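Local coordinates for protein cellulase (Rhodothermus marinus, PDB 3B7M) that probably hydrolyses internal beta-1,4-glucosidic bonds of cellulose, as an endoglucanase of glycoside hydrolase family 12, at residues A[60-65]-A[206-211]; A[191-196]-A[211-216]. One frame throughout, in Å; residues are numbered along the deposited sequence.

Contact 1. Residues A[60-65]-A[206-211]; sequences PNIQFA and LRSADF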
loop_
_atom_site.group_PDB
_atom_site.type_symbol
_atom_site.label_atom_id
_atom_site.label_comp_id
_atom_site.label_asym_id
_atom_site.label_seq_id
_atom_site.Cartn_x
_atom_site.Cartn_y
_atom_site.Cartn_z
ATOM N N PRO A 60 -7.715 3.950 -2.824
ATOM C CA PRO A 60 -8.331 4.193 -1.515
ATOM C C PRO A 60 -7.578 3.330 -0.515
ATOM O O PRO A 60 -7.232 2.193 -0.832
ATOM C CB PRO A 60 -9.761 3.680 -1.693
ATOM C CG PRO A 60 -9.660 2.655 -2.828
ATOM C CD PRO A 60 -8.637 3.256 -3.753
ATOM N N ASN A 61 -7.282 3.872 0.660
ATOM C CA ASN A 61 -6.332 3.205 1.543
ATOM C C ASN A 61 -6.510 3.541 3.007
ATOM O O ASN A 61 -7.130 4.544 3.354
ATOM C CB ASN A 61 -4.891 3.510 1.101
ATOM C CG ASN A 61 -4.487 4.941 1.372
ATOM O OD1 ASN A 61 -3.928 5.235 2.419
ATOM N ND2 ASN A 61 -4.783 5.842 0.437
ATOM N N ILE A 62 -5.965 2.692 3.868
ATOM C CA ILE A 62 -5.827 3.028 5.278
ATOM C C ILE A 62 -4.337 3.189 5.583
ATOM O O ILE A 62 -3.517 2.373 5.143
ATOM C CB ILE A 62 -6.517 1.985 6.202
ATOM C CG1 ILE A 62 -6.349 2.365 7.682
ATOM C CG2 ILE A 62 -6.046 0.560 5.875
ATOM C CD1 ILE A 62 -7.343 1.647 8.631
ATOM N N GLN A 63 -3.990 4.245 6.317
ATOM C CA GLN A 63 -2.593 4.634 6.494
ATOM C C GLN A 63 -2.236 4.768 7.965
ATOM O O GLN A 63 -3.034 5.294 8.740
ATOM C CB GLN A 63 -2.336 5.990 5.800
ATOM C CG GLN A 63 -0.931 6.518 6.000
ATOM C CD GLN A 63 -0.735 7.948 5.529
ATOM O OE1 GLN A 63 -0.161 8.185 4.469
ATOM N NE2 GLN A 63 -1.185 8.912 6.334
ATOM N N PHE A 64 -1.049 4.284 8.328
ATOM C CA PHE A 64 -0.420 4.578 9.617
ATOM C C PHE A 64 0.776 5.479 9.331
ATOM O O PHE A 64 1.711 5.069 8.632
ATOM C CB PHE A 64 0.032 3.282 10.334
ATOM C CG PHE A 64 0.783 3.519 11.631
ATOM C CD1 PHE A 64 0.158 4.131 12.719
ATOM C CD2 PHE A 64 2.114 3.105 11.772
ATOM C CE1 PHE A 64 0.853 4.344 13.924
ATOM C CE2 PHE A 64 2.821 3.320 12.968
ATOM C CZ PHE A 64 2.192 3.943 14.045
ATOM N N ALA A 65 0.712 6.720 9.817
ATOM C CA ALA A 65 1.837 7.645 9.710
ATOM C C ALA A 65 2.704 7.408 10.934
ATOM O O ALA A 65 2.185 7.329 12.049
ATOM C CB ALA A 65 1.354 9.077 9.663
ATOM N N LEU A 206 -14.986 -4.382 -3.266
ATOM C CA LEU A 206 -13.759 -4.696 -2.543
ATOM C C LEU A 206 -13.873 -4.231 -1.095
ATOM O O LEU A 206 -14.439 -3.178 -0.829
ATOM C CB LEU A 206 -12.561 -4.027 -3.206
ATOM C CG LEU A 206 -12.025 -4.644 -4.497
ATOM C CD1 LEU A 206 -10.999 -3.698 -5.101
ATOM C CD2 LEU A 206 -11.424 -6.021 -4.222
ATOM N N ARG A 207 -13.351 -5.016 -0.164
ATOM C CA ARG A 207 -13.442 -4.674 1.254
ATOM C C ARG A 207 -12.058 -4.763 1.938
ATOM O O ARG A 207 -11.267 -5.678 1.662
ATOM C CB ARG A 207 -14.425 -5.609 1.942
ATOM C CG ARG A 207 -15.114 -5.042 3.143
ATOM C CD ARG A 207 -16.279 -5.946 3.593
ATOM N NE ARG A 207 -15.862 -6.877 4.648
ATOM C CZ ARG A 207 -15.552 -6.505 5.891
ATOM N NH1 ARG A 207 -15.600 -5.215 6.242
ATOM N NH2 ARG A 207 -15.188 -7.420 6.785
ATOM N N SER A 208 -11.783 -3.804 2.811
ATOM C CA SER A 208 -10.592 -3.813 3.635
ATOM C C SER A 208 -11.035 -3.917 5.088
ATOM O O SER A 208 -11.935 -3.184 5.514
ATOM C CB SER A 208 -9.788 -2.534 3.417
ATOM O OG SER A 208 -8.816 -2.364 4.430
ATOM N N ALA A 209 -10.419 -4.828 5.840
ATOM C CA ALA A 209 -10.791 -5.051 7.248
ATOM C C ALA A 209 -9.620 -5.449 8.110
ATOM O O ALA A 209 -8.605 -5.956 7.614
ATOM C CB ALA A 209 -11.903 -6.115 7.365
ATOM N N ASP A 210 -9.782 -5.218 9.411
ATOM C CA ASP A 210 -8.893 -5.745 10.450
ATOM C C ASP A 210 -7.455 -5.257 10.295
ATOM O O ASP A 210 -6.529 -6.014 10.548
ATOM C CB ASP A 210 -8.877 -7.290 10.458
ATOM C CG ASP A 210 -10.237 -7.908 10.738
ATOM O OD1 ASP A 210 -11.075 -7.290 11.430
ATOM O OD2 ASP A 210 -10.462 -9.037 10.251
ATOM N N PHE A 211 -7.267 -4.011 9.881
ATOM C CA PHE A 211 -5.925 -3.506 9.674
ATOM C C PHE A 211 -5.250 -3.175 10.994
ATOM O O PHE A 211 -5.864 -2.600 11.901
ATOM C CB PHE A 211 -5.967 -2.280 8.786
ATOM C CG PHE A 211 -4.630 -1.646 8.532
ATOM C CD1 PHE A 211 -3.720 -2.227 7.644
ATOM C CD2 PHE A 211 -4.310 -0.423 9.130
ATOM C CE1 PHE A 211 -2.485 -1.610 7.377
ATOM C CE2 PHE A 211 -3.080 0.207 8.876
ATOM C CZ PHE A 211 -2.172 -0.383 7.983
#

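Contact 2. Residues A[191-196]-A[211-216]; sequences LSVQTG and FSVTVQ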
loop_
_atom_site.group_PDB
_atom_site.type_symbol
_atom_site.label_atom_id
_atom_site.label_comp_id
_atom_site.label_asym_id
_atom_site.label_seq_id
_atom_site.Cartn_x
_atom_site.Cartn_y
_atom_site.Cartn_z
ATOM N N LEU A 191 8.467 6.640 6.659
ATOM C CA LEU A 191 7.464 7.686 6.869
ATOM C C LEU A 191 6.056 7.180 7.172
ATOM O O LEU A 191 5.366 7.697 8.068
ATOM C CB LEU A 191 7.416 8.615 5.653
ATOM C CG LEU A 191 8.655 9.460 5.322
ATOM C CD1 LEU A 191 8.333 10.390 4.170
ATOM C CD2 LEU A 191 9.144 10.261 6.521
ATOM N N SER A 192 5.606 6.191 6.401
ATOM C CA SER A 192 4.252 5.683 6.556
ATOM C C SER A 192 4.083 4.285 5.992
ATOM O O SER A 192 4.885 3.828 5.158
ATOM C CB SER A 192 3.249 6.622 5.873
ATOM O OG SER A 192 3.592 6.814 4.515
ATOM N N VAL A 193 3.024 3.624 6.454
ATOM C CA VAL A 193 2.641 2.309 5.963
ATOM C C VAL A 193 1.173 2.400 5.614
ATOM O O VAL A 193 0.349 2.743 6.479
ATOM C CB VAL A 193 2.804 1.212 7.036
ATOM C CG1 VAL A 193 2.204 -0.117 6.533
ATOM C CG2 VAL A 193 4.279 1.047 7.430
ATOM N N GLN A 194 0.844 2.087 4.365
ATOM C CA GLN A 194 -0.544 2.100 3.906
ATOM C C GLN A 194 -0.896 0.755 3.316
ATOM O O GLN A 194 -0.014 0.063 2.813
ATOM C CB GLN A 194 -0.733 3.119 2.787
ATOM C CG GLN A 194 -0.023 4.430 2.964
ATOM C CD GLN A 194 -0.278 5.351 1.810
ATOM O OE1 GLN A 194 -0.001 5.018 0.669
ATOM N NE2 GLN A 194 -0.815 6.519 2.097
ATOM N N THR A 195 -2.181 0.399 3.343
ATOM C CA THR A 195 -2.663 -0.679 2.495
ATOM C C THR A 195 -4.032 -0.307 1.920
ATOM O O THR A 195 -4.759 0.500 2.500
ATOM C CB THR A 195 -2.736 -2.016 3.228
ATOM O OG1 THR A 195 -2.761 -3.076 2.263
ATOM C CG2 THR A 195 -3.993 -2.089 4.127
ATOM N N GLY A 196 -4.363 -0.898 0.780
ATOM C CA GLY A 196 -5.644 -0.679 0.130
ATOM C C GLY A 196 -5.615 -1.268 -1.268
ATOM O O GLY A 196 -4.908 -2.241 -1.519
ATOM N N PHE A 211 -7.267 -4.011 9.881
ATOM C CA PHE A 211 -5.925 -3.506 9.674
ATOM C C PHE A 211 -5.250 -3.175 10.994
ATOM O O PHE A 211 -5.864 -2.600 11.901
ATOM C CB PHE A 211 -5.967 -2.280 8.786
ATOM C CG PHE A 211 -4.630 -1.646 8.532
ATOM C CD1 PHE A 211 -3.720 -2.227 7.644
ATOM C CD2 PHE A 211 -4.310 -0.423 9.130
ATOM C CE1 PHE A 211 -2.485 -1.610 7.377
ATOM C CE2 PHE A 211 -3.080 0.207 8.876
ATOM C CZ PHE A 211 -2.172 -0.383 7.983
ATOM N N SER A 212 -3.974 -3.535 11.072
ATOM C CA SER A 212 -3.148 -3.282 12.234
ATOM C C SER A 212 -1.692 -3.098 11.796
ATOM O O SER A 212 -1.218 -3.829 10.924
ATOM C CB SER A 212 -3.258 -4.487 13.164
ATOM O OG SER A 212 -2.471 -4.294 14.307
ATOM N N VAL A 213 -0.989 -2.119 12.371
ATOM C CA VAL A 213 0.468 -1.981 12.152
ATOM C C VAL A 213 1.211 -1.681 13.452
ATOM O O VAL A 213 0.810 -0.809 14.218
ATOM C CB VAL A 213 0.857 -0.887 11.105
ATOM C CG1 VAL A 213 2.343 -0.996 10.734
ATOM C CG2 VAL A 213 0.067 -1.036 9.863
ATOM N N THR A 214 2.298 -2.407 13.681
ATOM C CA THR A 214 3.141 -2.209 14.846
ATOM C C THR A 214 4.525 -1.805 14.373
ATOM O O THR A 214 5.118 -2.495 13.554
ATOM C CB THR A 214 3.236 -3.498 15.680
ATOM O OG1 THR A 214 1.958 -3.776 16.246
ATOM C CG2 THR A 214 4.242 -3.335 16.816
ATOM N N VAL A 215 5.028 -0.676 14.866
ATOM C CA VAL A 215 6.377 -0.235 14.502
ATOM C C VAL A 215 7.192 -0.002 15.769
ATOM O O VAL A 215 6.920 0.935 16.525
ATOM C CB VAL A 215 6.359 1.027 13.593
ATOM C CG1 VAL A 215 7.773 1.503 13.287
ATOM C CG2 VAL A 215 5.594 0.750 12.290
ATOM N N GLN A 216 8.168 -0.879 16.004
ATOM C CA GLN A 216 9.068 -0.790 17.152
ATOM C C GLN A 216 10.522 -0.669 16.696
ATOM O O GLN A 216 10.913 -1.160 15.629
ATOM C CB GLN A 216 8.916 -2.015 18.058
ATOM C CG GLN A 216 7.789 -1.898 19.084
ATOM C CD GLN A 216 7.804 -3.033 20.103
ATOM O OE1 GLN A 216 8.114 -2.823 21.289
ATOM N NE2 GLN A 216 7.483 -4.244 19.647
ATOM O OXT GLN A 216 11.339 -0.068 17.397
#

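Contact 1. Residues A[60-65]-A[206-211]
I62 lays one of its methyls over the phenyl ring of F211, and this CH-pi contact dominates the meeting of strands 61-65 and 207-211. I62 CG2 sits 3.9 Å from the centroid of the F211 ring, 18° off the ring normal, a little displaced toward the rim on the CG side. The other branch stays on the same side of the ring, above its CD2 rim: I62 CD1 comes within 3.7 Å of F211 CD2, and I62 CG1 lies equally near that carbon. Both branches thus bear on one ring. With CG1 anti to the backbone N (chi1 180°) and the chain carried on nearly straight (chi2 162°), the longer arm reaches past CD2 toward F211 CB, while CG2 is left to cover the face. F211 CG is also anti to its N, which sends the ring across toward strand 61-65, and the two side chains slide past each other in opposite directions. S208, three residues before F211, completes the patch more loosely, its OG 4.3 Å from I62 CG2; that hydroxyl is hydrogen-bonded to W82 NE1. S208 and F211 both direct their CB atoms at strand 61-65. Y19 meets the F211 ring edge-to-face and also touches I62. An alanine in place of I62 removes both branches and is likely to leave the F211 ring without its cover on this face, freer to tilt. The contact is buried and apolar in its interaction, with its one nearby hydroxyl already satisfied by the tryptophan, so its stability should rest on close shape fit and exclusion of water.

Contact 2. Residues A[191-196]-A[211-216]
V193 faces V213 with CA atoms 7.8 Å apart, on strands 191-196 and 211-215 that run nearly antiparallel (159° between their directions) with axes approaching to 9.0 Å, a spacing filled by side chains. T195 makes the nearest approach: its methyl CG2 lies 3.5 Å from F211 CD1 and almost as near CE1, meeting the ring at a slant on the CD1-CE1 side. The same rotation sets OG1 anti to the backbone N (chi1 -160°), where it makes a weak hydrogen bond to A95 O on strand 91-101 beside it. The polar branch therefore serves its own sheet and the apolar branch the facing one. Further along, V193 CG1 stands 4.1 Å from V213 CG2, a looser touch between two valines. W82 and T80 of strand 78-85 also line F211, and Y19 OH takes a hydrogen bond from V213 N, tying the backbone here to strand 19-22. Apolar side chains interleaved between two sheets, on strands that share no backbone bonds, form the core of a beta sandwich, here the beta-jelly roll of family 12 in the concanavalin-like clan.

Overall arrangement
Contacts 1 and 2 have centres 9 Å apart and share F211, whose strand 207-215 belongs to one sheet while 61-65 and 189-199 are neighbours in the other. Those two are joined directly: F64 N lies 2.8 Å from V193 O and I62 N 2.9 Å from T195 O, both probable backbone hydrogen bonds. I62 and T195 are thus set side by side, and both bear on the F211 ring from the same side of its plane, I62 over the face and T195 obliquely. Both contacts fill the space between the sheets. Family 12 enzymes bind cellulose in a cleft on the concave face of the larger sheet, so this core probably backs the cleft from the other side.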